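Local coordinates for APL1 (Anopheles gambiae, PDB 3O6N), which probably pairs with the leucine-rich repeat protein LRIM1 in a complex that regulates the mosquito's complement-like immune response, at residues T239-L244 with Y265-K270; L250-L255 with R276-N281; V331-S336 with R357-N362; W351-L356 with L385-S390. All coordinates share one frame; numbering follows the deposited sequence.

Contact 1: T239-L244 with Y265-K270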
loop_
_atom_site.group_PDB
_atom_site.type_symbol
_atom_site.label_atom_id
_atom_site.label_comp_id
_atom_site.label_asym_id
_atom_site.label_seq_id
_atom_site.Cartn_x
_atom_site.Cartn_y
_atom_site.Cartn_z
ATOM N N THR A 239 15.482 10.242 5.662
ATOM C CA THR A 239 16.805 10.830 5.486
ATOM C C THR A 239 17.920 9.810 5.686
ATOM O O THR A 239 19.092 10.117 5.465
ATOM C CB THR A 239 17.039 11.991 6.461
ATOM O OG1 THR A 239 16.901 11.511 7.806
ATOM C CG2 THR A 239 16.035 13.108 6.206
ATOM N N ASP A 240 17.561 8.604 6.115
ATOM C CA ASP A 240 18.557 7.549 6.285
ATOM C C ASP A 240 18.015 6.192 5.847
ATOM O O ASP A 240 16.818 6.044 5.593
ATOM C CB ASP A 240 19.053 7.494 7.736
ATOM C CG ASP A 240 18.101 6.758 8.655
ATOM O OD1 ASP A 240 16.869 6.907 8.494
ATOM O OD2 ASP A 240 18.588 6.019 9.536
ATOM N N THR A 241 18.901 5.203 5.767
ATOM C CA THR A 241 18.527 3.879 5.278
ATOM C C THR A 241 19.079 2.744 6.142
ATOM O O THR A 241 18.913 1.576 5.803
ATOM C CB THR A 241 19.029 3.654 3.843
ATOM O OG1 THR A 241 20.422 3.985 3.773
ATOM C CG2 THR A 241 18.254 4.519 2.852
ATOM N N ALA A 242 19.738 3.087 7.246
ATOM C CA ALA A 242 20.384 2.084 8.096
ATOM C C ALA A 242 19.427 0.981 8.553
ATOM O O ALA A 242 19.811 -0.186 8.656
ATOM C CB ALA A 242 21.042 2.750 9.299
ATOM N N TRP A 243 18.183 1.361 8.821
ATOM C CA TRP A 243 17.156 0.427 9.277
ATOM C C TRP A 243 16.906 -0.724 8.293
ATOM O O TRP A 243 16.325 -1.737 8.657
ATOM C CB TRP A 243 15.853 1.184 9.545
ATOM C CG TRP A 243 15.530 2.145 8.452
ATOM C CD1 TRP A 243 15.888 3.459 8.383
ATOM C CD2 TRP A 243 14.805 1.862 7.255
ATOM N NE1 TRP A 243 15.425 4.015 7.218
ATOM C CE2 TRP A 243 14.757 3.054 6.504
ATOM C CE3 TRP A 243 14.187 0.717 6.743
ATOM C CZ2 TRP A 243 14.111 3.136 5.274
ATOM C CZ3 TRP A 243 13.552 0.798 5.516
ATOM C CH2 TRP A 243 13.521 1.999 4.795
ATOM N N LEU A 244 17.345 -0.570 7.048
ATOM C CA LEU A 244 17.178 -1.632 6.055
ATOM C C LEU A 244 17.887 -2.935 6.442
ATOM O O LEU A 244 17.549 -4.009 5.940
ATOM C CB LEU A 244 17.655 -1.157 4.676
ATOM C CG LEU A 244 16.669 -0.278 3.905
ATOM C CD1 LEU A 244 17.331 0.345 2.679
ATOM C CD2 LEU A 244 15.435 -1.073 3.504
ATOM N N TYR A 265 26.585 0.882 0.491
ATOM C CA TYR A 265 26.314 -0.548 0.444
ATOM C C TYR A 265 26.023 -1.135 1.829
ATOM O O TYR A 265 25.403 -2.190 1.947
ATOM C CB TYR A 265 27.490 -1.280 -0.200
ATOM C CG TYR A 265 28.794 -1.112 0.550
ATOM C CD1 TYR A 265 29.097 -1.913 1.647
ATOM C CD2 TYR A 265 29.723 -0.154 0.163
ATOM C CE1 TYR A 265 30.289 -1.760 2.334
ATOM C CE2 TYR A 265 30.917 0.003 0.844
ATOM C CZ TYR A 265 31.193 -0.799 1.926
ATOM O OH TYR A 265 32.382 -0.637 2.598
ATOM N N HIS A 266 26.459 -0.443 2.874
ATOM C CA HIS A 266 26.387 -0.995 4.231
ATOM C C HIS A 266 25.013 -1.536 4.644
ATOM O O HIS A 266 24.919 -2.657 5.135
ATOM C CB HIS A 266 26.914 0.010 5.258
ATOM C CG HIS A 266 28.354 0.364 5.064
ATOM N ND1 HIS A 266 28.760 1.499 4.394
ATOM C CD2 HIS A 266 29.486 -0.281 5.431
ATOM C CE1 HIS A 266 30.080 1.543 4.369
ATOM N NE2 HIS A 266 30.545 0.475 4.991
ATOM N N PRO A 267 23.944 -0.750 4.441
ATOM C CA PRO A 267 22.615 -1.190 4.883
ATOM C C PRO A 267 22.083 -2.402 4.117
ATOM O O PRO A 267 21.100 -2.998 4.553
ATOM C CB PRO A 267 21.730 0.028 4.594
ATOM C CG PRO A 267 22.667 1.181 4.512
ATOM C CD PRO A 267 23.919 0.625 3.915
ATOM N N PHE A 268 22.718 -2.754 3.001
ATOM C CA PHE A 268 22.212 -3.808 2.126
ATOM C C PHE A 268 22.981 -5.127 2.229
ATOM O O PHE A 268 22.637 -6.095 1.555
ATOM C CB PHE A 268 22.223 -3.327 0.662
ATOM C CG PHE A 268 21.398 -2.089 0.422
ATOM C CD1 PHE A 268 20.047 -2.186 0.132
ATOM C CD2 PHE A 268 21.971 -0.830 0.498
ATOM C CE1 PHE A 268 19.283 -1.054 -0.083
ATOM C CE2 PHE A 268 21.211 0.311 0.284
ATOM C CZ PHE A 268 19.863 0.195 -0.007
ATOM N N VAL A 269 24.011 -5.171 3.069
ATOM C CA VAL A 269 24.898 -6.333 3.108
ATOM C C VAL A 269 24.207 -7.619 3.562
ATOM O O VAL A 269 24.711 -8.719 3.323
ATOM C CB VAL A 269 26.139 -6.094 4.004
ATOM C CG1 VAL A 269 26.943 -4.904 3.498
ATOM C CG2 VAL A 269 25.722 -5.897 5.452
ATOM N N LYS A 270 23.063 -7.481 4.223
ATOM C CA LYS A 270 22.337 -8.645 4.725
ATOM C C LYS A 270 21.209 -9.058 3.790
ATOM O O LYS A 270 20.488 -10.018 4.065
ATOM C CB LYS A 270 21.773 -8.378 6.124
ATOM C CG LYS A 270 22.822 -8.052 7.170
ATOM C CD LYS A 270 23.908 -9.107 7.216
ATOM C CE LYS A 270 24.951 -8.774 8.274
ATOM N NZ LYS A 270 26.231 -9.512 8.061
#

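Contact 2: L250-L255 with R276-N281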
loop_
_atom_site.group_PDB
_atom_site.type_symbol
_atom_site.label_atom_id
_atom_site.label_comp_id
_atom_site.label_asym_id
_atom_site.label_seq_id
_atom_site.Cartn_x
_atom_site.Cartn_y
_atom_site.Cartn_z
ATOM N N LEU A 250 13.886 -8.750 1.958
ATOM C CA LEU A 250 13.287 -7.831 0.992
ATOM C C LEU A 250 13.572 -8.224 -0.454
ATOM O O LEU A 250 14.698 -8.575 -0.801
ATOM C CB LEU A 250 13.758 -6.397 1.234
ATOM C CG LEU A 250 13.075 -5.607 2.346
ATOM C CD1 LEU A 250 13.784 -4.269 2.549
ATOM C CD2 LEU A 250 11.599 -5.400 2.010
ATOM N N VAL A 251 12.542 -8.160 -1.289
ATOM C CA VAL A 251 12.698 -8.368 -2.725
ATOM C C VAL A 251 12.549 -7.044 -3.466
ATOM O O VAL A 251 13.232 -6.797 -4.461
ATOM C CB VAL A 251 11.685 -9.388 -3.268
ATOM C CG1 VAL A 251 11.681 -9.392 -4.800
ATOM C CG2 VAL A 251 12.001 -10.776 -2.722
ATOM N N GLU A 252 11.658 -6.193 -2.969
ATOM C CA GLU A 252 11.478 -4.857 -3.529
ATOM C C GLU A 252 11.315 -3.814 -2.433
ATOM O O GLU A 252 10.548 -4.008 -1.484
ATOM C CB GLU A 252 10.257 -4.812 -4.460
ATOM C CG GLU A 252 9.784 -3.392 -4.761
ATOM C CD GLU A 252 8.616 -3.333 -5.733
ATOM O OE1 GLU A 252 8.380 -4.320 -6.457
ATOM O OE2 GLU A 252 7.935 -2.291 -5.768
ATOM N N VAL A 253 12.044 -2.709 -2.556
ATOM C CA VAL A 253 11.804 -1.562 -1.691
ATOM C C VAL A 253 11.781 -0.286 -2.523
ATOM O O VAL A 253 12.646 -0.070 -3.384
ATOM C CB VAL A 253 12.834 -1.466 -0.535
ATOM C CG1 VAL A 253 14.244 -1.297 -1.081
ATOM C CG2 VAL A 253 12.475 -0.321 0.400
ATOM N N ASP A 254 10.765 0.539 -2.301
ATOM C CA ASP A 254 10.651 1.798 -3.025
ATOM C C ASP A 254 10.885 2.953 -2.064
ATOM O O ASP A 254 10.082 3.194 -1.159
ATOM C CB ASP A 254 9.279 1.918 -3.703
ATOM C CG ASP A 254 9.208 3.077 -4.687
ATOM O OD1 ASP A 254 10.073 3.973 -4.625
ATOM O OD2 ASP A 254 8.279 3.093 -5.524
ATOM N N LEU A 255 12.006 3.644 -2.257
ATOM C CA LEU A 255 12.394 4.785 -1.440
ATOM C C LEU A 255 12.310 6.091 -2.228
ATOM O O LEU A 255 12.844 7.111 -1.798
ATOM C CB LEU A 255 13.839 4.607 -0.956
ATOM C CG LEU A 255 14.114 3.326 -0.164
ATOM C CD1 LEU A 255 15.606 3.149 0.079
ATOM C CD2 LEU A 255 13.362 3.363 1.141
ATOM N N ARG A 276 14.690 -5.412 -6.620
ATOM C CA ARG A 276 14.248 -4.114 -7.123
ATOM C C ARG A 276 14.405 -3.008 -6.078
ATOM O O ARG A 276 13.850 -3.083 -4.979
ATOM C CB ARG A 276 12.794 -4.201 -7.619
ATOM C CG ARG A 276 12.574 -5.301 -8.656
ATOM C CD ARG A 276 11.130 -5.346 -9.174
ATOM N NE ARG A 276 10.168 -5.683 -8.127
ATOM C CZ ARG A 276 9.843 -6.923 -7.769
ATOM N NH1 ARG A 276 10.408 -7.963 -8.366
ATOM N NH2 ARG A 276 8.950 -7.124 -6.806
ATOM N N LEU A 277 15.175 -1.987 -6.437
ATOM C CA LEU A 277 15.477 -0.885 -5.539
ATOM C C LEU A 277 15.194 0.432 -6.241
ATOM O O LEU A 277 15.913 0.818 -7.167
ATOM C CB LEU A 277 16.951 -0.951 -5.115
ATOM C CG LEU A 277 17.528 0.153 -4.221
ATOM C CD1 LEU A 277 16.744 0.280 -2.922
ATOM C CD2 LEU A 277 19.005 -0.122 -3.924
ATOM N N TYR A 278 14.140 1.115 -5.807
ATOM C CA TYR A 278 13.755 2.383 -6.414
ATOM C C TYR A 278 14.143 3.543 -5.511
ATOM O O TYR A 278 13.766 3.578 -4.341
ATOM C CB TYR A 278 12.250 2.406 -6.709
ATOM C CG TYR A 278 11.771 1.258 -7.568
ATOM C CD1 TYR A 278 11.882 1.302 -8.958
ATOM C CD2 TYR A 278 11.191 0.132 -6.994
ATOM C CE1 TYR A 278 11.429 0.250 -9.747
ATOM C CE2 TYR A 278 10.743 -0.921 -7.776
ATOM C CZ TYR A 278 10.863 -0.856 -9.147
ATOM O OH TYR A 278 10.415 -1.907 -9.914
ATOM N N ILE A 279 14.922 4.478 -6.053
ATOM C CA ILE A 279 15.373 5.627 -5.282
ATOM C C ILE A 279 15.296 6.912 -6.112
ATOM O O ILE A 279 16.136 7.803 -5.969
ATOM C CB ILE A 279 16.841 5.439 -4.788
ATOM C CG1 ILE A 279 17.175 3.952 -4.640
ATOM C CG2 ILE A 279 17.060 6.174 -3.476
ATOM C CD1 ILE A 279 18.523 3.682 -3.984
ATOM N N SER A 280 14.300 7.016 -6.984
ATOM C CA SER A 280 14.214 8.199 -7.836
ATOM C C SER A 280 13.757 9.393 -7.015
ATOM O O SER A 280 13.181 9.229 -5.938
ATOM C CB SER A 280 13.249 7.976 -9.006
ATOM O OG SER A 280 11.901 8.156 -8.590
ATOM N N ASN A 281 14.021 10.594 -7.518
ATOM C CA ASN A 281 13.460 11.796 -6.918
ATOM C C ASN A 281 13.809 11.962 -5.438
ATOM O O ASN A 281 12.964 12.312 -4.614
ATOM C CB ASN A 281 11.935 11.830 -7.133
ATOM C CG ASN A 281 11.556 12.026 -8.594
ATOM O OD1 ASN A 281 11.415 13.154 -9.062
ATOM N ND2 ASN A 281 11.385 10.925 -9.318
#

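Contact 3: V331-S336 with R357-N362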
loop_
_atom_site.group_PDB
_atom_site.type_symbol
_atom_site.label_atom_id
_atom_site.label_comp_id
_atom_site.label_asym_id
_atom_site.label_seq_id
_atom_site.Cartn_x
_atom_site.Cartn_y
_atom_site.Cartn_z
ATOM N N VAL A 331 28.675 12.427 -15.354
ATOM C CA VAL A 331 29.680 12.742 -16.363
ATOM C C VAL A 331 30.195 11.510 -17.107
ATOM O O VAL A 331 30.496 11.579 -18.297
ATOM C CB VAL A 331 30.864 13.500 -15.739
ATOM C CG1 VAL A 331 30.421 14.881 -15.289
ATOM C CG2 VAL A 331 31.439 12.713 -14.574
ATOM N N THR A 332 30.297 10.385 -16.408
ATOM C CA THR A 332 30.786 9.155 -17.027
ATOM C C THR A 332 30.032 7.902 -16.579
ATOM O O THR A 332 29.425 7.866 -15.510
ATOM C CB THR A 332 32.288 8.927 -16.745
ATOM O OG1 THR A 332 32.487 8.739 -15.342
ATOM C CG2 THR A 332 33.123 10.108 -17.217
ATOM N N LEU A 333 30.097 6.874 -17.414
ATOM C CA LEU A 333 29.518 5.578 -17.103
ATOM C C LEU A 333 30.331 4.513 -17.822
ATOM O O LEU A 333 30.629 4.650 -19.007
ATOM C CB LEU A 333 28.056 5.517 -17.557
ATOM C CG LEU A 333 27.338 4.188 -17.303
ATOM C CD1 LEU A 333 27.201 3.936 -15.802
ATOM C CD2 LEU A 333 25.968 4.157 -17.987
ATOM N N LYS A 334 30.702 3.463 -17.098
ATOM C CA LYS A 334 31.459 2.360 -17.678
ATOM C C LYS A 334 30.712 1.045 -17.507
ATOM O O LYS A 334 30.210 0.744 -16.426
ATOM C CB LYS A 334 32.834 2.240 -17.016
ATOM C CG LYS A 334 33.836 3.303 -17.414
ATOM C CD LYS A 334 35.171 3.049 -16.726
ATOM C CE LYS A 334 36.224 4.059 -17.147
ATOM N NZ LYS A 334 37.506 3.825 -16.426
ATOM N N LEU A 335 30.648 0.264 -18.579
ATOM C CA LEU A 335 30.038 -1.057 -18.531
ATOM C C LEU A 335 31.001 -2.081 -19.120
ATOM O O LEU A 335 31.733 -1.784 -20.065
ATOM C CB LEU A 335 28.722 -1.078 -19.312
ATOM C CG LEU A 335 27.536 -0.257 -18.793
ATOM C CD1 LEU A 335 26.369 -0.360 -19.763
ATOM C CD2 LEU A 335 27.113 -0.716 -17.403
ATOM N N SER A 336 31.003 -3.283 -18.555
ATOM C CA SER A 336 31.814 -4.375 -19.079
ATOM C C SER A 336 31.184 -4.928 -20.349
ATOM O O SER A 336 29.990 -4.747 -20.586
ATOM C CB SER A 336 31.941 -5.492 -18.044
ATOM O OG SER A 336 32.620 -5.041 -16.884
ATOM N N ARG A 357 31.347 7.490 -26.087
ATOM C CA ARG A 357 31.869 6.690 -27.192
ATOM C C ARG A 357 32.273 5.300 -26.714
ATOM O O ARG A 357 31.967 4.299 -27.364
ATOM C CB ARG A 357 33.042 7.388 -27.883
ATOM C CG ARG A 357 32.606 8.571 -28.717
ATOM C CD ARG A 357 33.774 9.225 -29.438
ATOM N NE ARG A 357 33.486 10.639 -29.628
ATOM C CZ ARG A 357 34.063 11.617 -28.942
ATOM N NH1 ARG A 357 34.997 11.346 -28.042
ATOM N NH2 ARG A 357 33.717 12.871 -29.179
ATOM N N ALA A 358 32.955 5.239 -25.576
ATOM C CA ALA A 358 33.345 3.956 -25.002
ATOM C C ALA A 358 32.109 3.156 -24.604
ATOM O O ALA A 358 32.015 1.958 -24.872
ATOM C CB ALA A 358 34.255 4.160 -23.797
ATOM N N LEU A 359 31.155 3.830 -23.973
ATOM C CA LEU A 359 29.946 3.167 -23.490
ATOM C C LEU A 359 29.245 2.421 -24.614
ATOM O O LEU A 359 28.918 1.241 -24.479
ATOM C CB LEU A 359 28.988 4.184 -22.877
ATOM C CG LEU A 359 27.719 3.606 -22.244
ATOM C CD1 LEU A 359 28.079 2.689 -21.080
ATOM C CD2 LEU A 359 26.800 4.727 -21.792
ATOM N N PHE A 360 29.036 3.112 -25.731
ATOM C CA PHE A 360 28.265 2.563 -26.844
ATOM C C PHE A 360 28.981 1.472 -27.648
ATOM O O PHE A 360 28.432 0.940 -28.608
ATOM C CB PHE A 360 27.749 3.683 -27.754
ATOM C CG PHE A 360 26.459 4.288 -27.280
ATOM C CD1 PHE A 360 25.257 3.948 -27.882
ATOM C CD2 PHE A 360 26.442 5.174 -26.216
ATOM C CE1 PHE A 360 24.065 4.495 -27.441
ATOM C CE2 PHE A 360 25.255 5.724 -25.770
ATOM C CZ PHE A 360 24.064 5.384 -26.383
ATOM N N ARG A 361 30.198 1.123 -27.248
ATOM C CA ARG A 361 30.841 -0.056 -27.814
ATOM C C ARG A 361 30.155 -1.321 -27.288
ATOM O O ARG A 361 30.223 -2.383 -27.913
ATOM C CB ARG A 361 32.332 -0.084 -27.467
ATOM C CG ARG A 361 33.133 1.069 -28.063
ATOM C CD ARG A 361 34.618 0.909 -27.761
ATOM N NE ARG A 361 35.193 -0.230 -28.473
ATOM C CZ ARG A 361 36.360 -0.791 -28.171
ATOM N NH1 ARG A 361 37.079 -0.327 -27.160
ATOM N NH2 ARG A 361 36.805 -1.821 -28.877
ATOM N N ASN A 362 29.487 -1.195 -26.143
ATOM C CA ASN A 362 28.890 -2.350 -25.464
ATOM C C ASN A 362 27.378 -2.291 -25.258
ATOM O O ASN A 362 26.772 -3.265 -24.815
ATOM C CB ASN A 362 29.570 -2.583 -24.114
ATOM C CG ASN A 362 31.028 -2.947 -24.260
ATOM O OD1 ASN A 362 31.402 -3.710 -25.152
ATOM N ND2 ASN A 362 31.863 -2.398 -23.391
HETATM O O HOH W 1 30.379 -0.164 -22.405
#

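Contact 4: W351-L356 with L385-S390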
loop_
_atom_site.group_PDB
_atom_site.type_symbol
_atom_site.label_atom_id
_atom_site.label_comp_id
_atom_site.label_asym_id
_atom_site.label_seq_id
_atom_site.Cartn_x
_atom_site.Cartn_y
_atom_site.Cartn_z
ATOM N N TRP A 351 27.265 14.445 -19.715
ATOM C CA TRP A 351 28.224 13.464 -20.212
ATOM C C TRP A 351 29.530 14.028 -20.755
ATOM O O TRP A 351 29.553 15.069 -21.407
ATOM C CB TRP A 351 27.583 12.606 -21.302
ATOM C CG TRP A 351 26.391 11.846 -20.825
ATOM C CD1 TRP A 351 25.094 12.045 -21.191
ATOM C CD2 TRP A 351 26.385 10.766 -19.885
ATOM N NE1 TRP A 351 24.277 11.151 -20.542
ATOM C CE2 TRP A 351 25.045 10.358 -19.730
ATOM C CE3 TRP A 351 27.383 10.106 -19.159
ATOM C CZ2 TRP A 351 24.676 9.315 -18.880
ATOM C CZ3 TRP A 351 27.013 9.071 -18.311
ATOM C CH2 TRP A 351 25.672 8.686 -18.183
ATOM N N ASP A 352 30.611 13.309 -20.477
ATOM C CA ASP A 352 31.863 13.477 -21.191
ATOM C C ASP A 352 31.743 12.674 -22.483
ATOM O O ASP A 352 31.330 11.513 -22.458
ATOM C CB ASP A 352 33.022 12.947 -20.348
ATOM C CG ASP A 352 34.308 12.834 -21.136
ATOM O OD1 ASP A 352 34.950 13.878 -21.369
ATOM O OD2 ASP A 352 34.677 11.703 -21.523
ATOM N N CYS A 353 32.093 13.284 -23.613
ATOM C CA CYS A 353 31.918 12.623 -24.901
ATOM C C CYS A 353 32.693 11.313 -25.025
ATOM O O CYS A 353 32.166 10.326 -25.534
ATOM C CB CYS A 353 32.283 13.561 -26.054
ATOM S SG CYS A 353 31.163 14.948 -26.242
ATOM N N ASN A 354 33.945 11.308 -24.575
ATOM C CA ASN A 354 34.763 10.102 -24.650
ATOM C C ASN A 354 34.120 8.934 -23.911
ATOM O O ASN A 354 34.164 7.791 -24.373
ATOM C CB ASN A 354 36.170 10.359 -24.104
ATOM C CG ASN A 354 37.020 11.176 -25.051
ATOM O OD1 ASN A 354 37.570 12.210 -24.674
ATOM N ND2 ASN A 354 37.130 10.717 -26.294
ATOM N N SER A 355 33.521 9.224 -22.762
ATOM C CA SER A 355 32.850 8.189 -21.987
ATOM C C SER A 355 31.676 7.587 -22.762
ATOM O O SER A 355 31.476 6.376 -22.749
ATOM C CB SER A 355 32.374 8.739 -20.642
ATOM O OG SER A 355 31.914 7.688 -19.813
ATOM N N LEU A 356 30.914 8.433 -23.448
ATOM C CA LEU A 356 29.795 7.954 -24.258
ATOM C C LEU A 356 30.251 7.100 -25.439
ATOM O O LEU A 356 29.614 6.097 -25.761
ATOM C CB LEU A 356 28.941 9.119 -24.751
ATOM C CG LEU A 356 28.079 9.817 -23.705
ATOM C CD1 LEU A 356 27.255 10.912 -24.371
ATOM C CD2 LEU A 356 27.173 8.805 -22.987
ATOM N N LEU A 385 22.980 11.559 -27.330
ATOM C CA LEU A 385 23.014 12.129 -25.984
ATOM C C LEU A 385 23.981 13.310 -25.914
ATOM O O LEU A 385 25.075 13.257 -26.474
ATOM C CB LEU A 385 23.421 11.053 -24.974
ATOM C CG LEU A 385 22.430 9.891 -24.842
ATOM C CD1 LEU A 385 23.130 8.612 -24.417
ATOM C CD2 LEU A 385 21.312 10.250 -23.875
ATOM N N CYS A 386 23.580 14.374 -25.225
ATOM C CA CYS A 386 24.422 15.562 -25.112
ATOM C C CYS A 386 25.704 15.287 -24.341
ATOM O O CYS A 386 25.686 14.617 -23.312
ATOM C CB CYS A 386 23.657 16.704 -24.442
ATOM S SG CYS A 386 22.258 17.296 -25.403
ATOM N N CYS A 387 26.816 15.819 -24.836
ATOM C CA CYS A 387 28.087 15.653 -24.149
ATOM C C CYS A 387 29.045 16.786 -24.483
ATOM O O CYS A 387 28.879 17.492 -25.482
ATOM C CB CYS A 387 28.726 14.313 -24.513
ATOM S SG CYS A 387 29.255 14.210 -26.244
ATOM N N LYS A 388 30.053 16.954 -23.636
ATOM C CA LYS A 388 31.105 17.929 -23.886
ATOM C C LYS A 388 32.446 17.215 -24.021
ATOM O O LYS A 388 32.730 16.261 -23.291
ATOM C CB LYS A 388 31.158 18.949 -22.749
ATOM C CG LYS A 388 31.415 18.324 -21.389
ATOM C CD LYS A 388 31.033 19.262 -20.254
ATOM C CE LYS A 388 31.326 18.625 -18.900
ATOM N NZ LYS A 388 30.770 17.248 -18.793
ATOM N N GLU A 389 33.255 17.670 -24.973
ATOM C CA GLU A 389 34.590 17.124 -25.189
ATOM C C GLU A 389 35.576 17.763 -24.228
ATOM O O GLU A 389 35.505 18.963 -23.965
ATOM C CB GLU A 389 35.044 17.400 -26.622
ATOM C CG GLU A 389 34.130 16.830 -27.685
ATOM C CD GLU A 389 34.604 15.488 -28.202
ATOM O OE1 GLU A 389 34.340 15.198 -29.386
ATOM O OE2 GLU A 389 35.238 14.727 -27.439
ATOM N N SER A 390 36.499 16.962 -23.704
ATOM C CA SER A 390 37.546 17.482 -22.833
ATOM C C SER A 390 38.892 16.841 -23.145
ATOM O O SER A 390 39.350 15.956 -22.424
ATOM C CB SER A 390 37.188 17.259 -21.363
ATOM O OG SER A 390 38.197 17.776 -20.512
HETATM O O HOH W 2 24.852 15.588 -20.981
HETATM O O HOH W 3 35.394 13.823 -24.061
HETATM O O HOH W 4 33.991 16.194 -20.943
#

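Contact 1: T239-L244 with Y265-K270
A242 and P267 bring the two backbones to a CA-CA separation of 5.1 Å where two short 3-10 turns, 242-244 and 266-268, meet, and no hydrogen bond crosses between the segments. P267 has the largest share of the contact, through its ring carbons. Its CB lies 3.4 Å from T241 O, while its CG meets the hydroxyl T241 OG1 at 3.7 Å. That hydroxyl is held between the backbone N and the carbonyl carbon of T241 (chi1 50°), which turns it to the proline. T241 O is already used inside its own turn, where it accepts from L244 N, so the proline lies against a carbonyl that has a donor. Both turns belong to loops of a leucine-rich repeat solenoid: one lies between strands 230-232 and 252-254, the other leads from strand 262-264 into strand 276-278, and they stack on the side away from the parallel strands. Deeper in, L244 CD1 comes at a slant to the F268 ring and sits 3.7 Å from F268 CE1 and equally far from F268 CZ. The backbone also closes up here, with P267 O 3.7 Å from L244 C. The CB of W243 is directed away from 265-270, and its indole touches L233; W243 NE1 donates a bent bond to D240 O at 2.9 Å, from well above that carbonyl's plane.

Contact 2: L250-L255 with R276-N281
V251 starts the pairing: its carbonyl O accepts R276 N at 3.0 Å, and its CG1 lies against the guanidinium of the same arginine. The strands 252-254 and 276-278 run parallel, 3° apart, in the direct register E252-R276, V253-L277, D254-Y278. E252 sends an extended side chain, CG anti to N, across the arginine, whose chain bends back at chi3. Two of the arginine's nitrogens, NE and NH2, reach one oxygen: E252 OE1 lies 2.8 Å from R276 NE and 2.9 Å from R276 NH2. OE1 lies in the guanidinium plane, yet the carboxylate is turned 88° to it; hence NE comes from above the carboxylate and NH2 on the anti lone pair. E252 OE2 looks to the Y278 ring and has a long, weak ion pair with K232. V253 bonds to the neighbouring strand through both its N and its O, bracketing L277: N gives to R276 O and O takes Y278 N. On the face opposite E252, V253 CG1 presses tightly on L277 CD1 at 3.5 Å, the two side chains lying alongside. D254 OD1 is 3.4 Å from Y278 CB but is hydrogen-bonded to S256 OG. L255 N closes the series on Y278 O at 2.7 Å, and its own O accepts from N258 and N282, the asparagine pattern of leucine-rich repeats. Four backbone bonds thus set the register, apolar contact lies on the leucine face, and on the other the double grip on E252 OE1 probably fixes the guanidinium's rotation and ties side chains of both strands together.

Contact 3: V331-S336 with R357-N362
L359 has its CG anti to the backbone N (chi1 -176°) and turns at chi2 to 62°, which throws both methyls across the gap to L333 and L335. CD1 is the busier branch: it lies 3.7 Å from L335 CD1 and nearly as close to L335 CG. CD2 meets L333, 3.9 Å from L333 CD2. Both pairs meet at a slant rather than lying alongside one another, and F317 of helix 314-317 also touches L333 and L335. Three residues further on, N362 has CG turned beside its own N, so its amide swings over the backbone of 335-336. The direct bond from N362 ND2 to L335 O is weak (3.4 Å, 132°). A water does the firmer work: it accepts a hydrogen bond from N362 ND2 at 2.9 Å and gives to both L359 O, at 2.9 Å, and L335 O, at 3.2 Å. Its two donated bonds and one accepted bond link 359-362 to L335. L359 O also accepts from N362 N, three residues on. A helix laid in this way over leucines of the loop between strands 322-324 and 343-345 is consistent with a C-terminal cap, which closes the end of a leucine-rich repeat solenoid.

Contact 4: W351-L356 with L385-S390
D352 pairs in parallel with K388 where the short, weakly bonded strand 351-352 lies beside strand 385-388, in what resembles the cysteine-rich C-terminal cap of leucine-rich repeat proteins. Two backbone bonds cross, both to K388. K388 N gives to W351 O (3.0 Å, 160°), and C353 N, at the first turn of helix 353-359, gives to K388 O (3.1 Å, 163°), arriving from well above that carbonyl's plane. K388 O takes a second donor, a water 2.7 Å away that also gives to D352 OD1. The other carboxylate oxygen of D352, the N-cap residue, accepts S355 N at 3.0 Å, so one side chain both caps the helix and reaches the strand through water. A different water accepts N354 N. Further back, W351 N gives to a water that in turn gives to C386 O at 2.7 Å. That carbonyl oxygen also lies in the plane of the indole, 3.4 Å from W351 CD1, whereas W351 NE1 is satisfied by L346 O outside the contact. E389 has its carboxylate engaged in a salt bridge by R357 of helix 353-359, and its methylene and carboxylate lie along C353. The covalent tie is the disulfide C353-C387: the sulfurs C353 SG and C387 SG are 2.0 Å apart with chi3 at 93°. To reach it, C387 SG stands between its own N and carbonyl carbon. L356 covers the strand beside the bridge, its CD1 3.7 Å from C387 CB.

Overall arrangement
From the N terminus, contact 1 and contact 2 come first, and their segments alternate: 239-244, 250-255, 265-270, 276-281. Each closes a loop of 20 intervening residues, and the two cross. Contact 1 ties the loop side of the solenoid and contact 2 the parallel strands, with L244 packing on L250 and F268 on L277 between them. Contacts 3 and 4 follow, also crossing, in the order 331-336, 351-356, 357-362, 385-390; they close 20 and 28 intervening residues. They share helix 353-359: contact 3 joins it to the loop before strand 343-345, contact 4 to the C-terminal strand. A probable hydrogen bond from D352 N to V331 O and packing of T332 on S355 tie these two together.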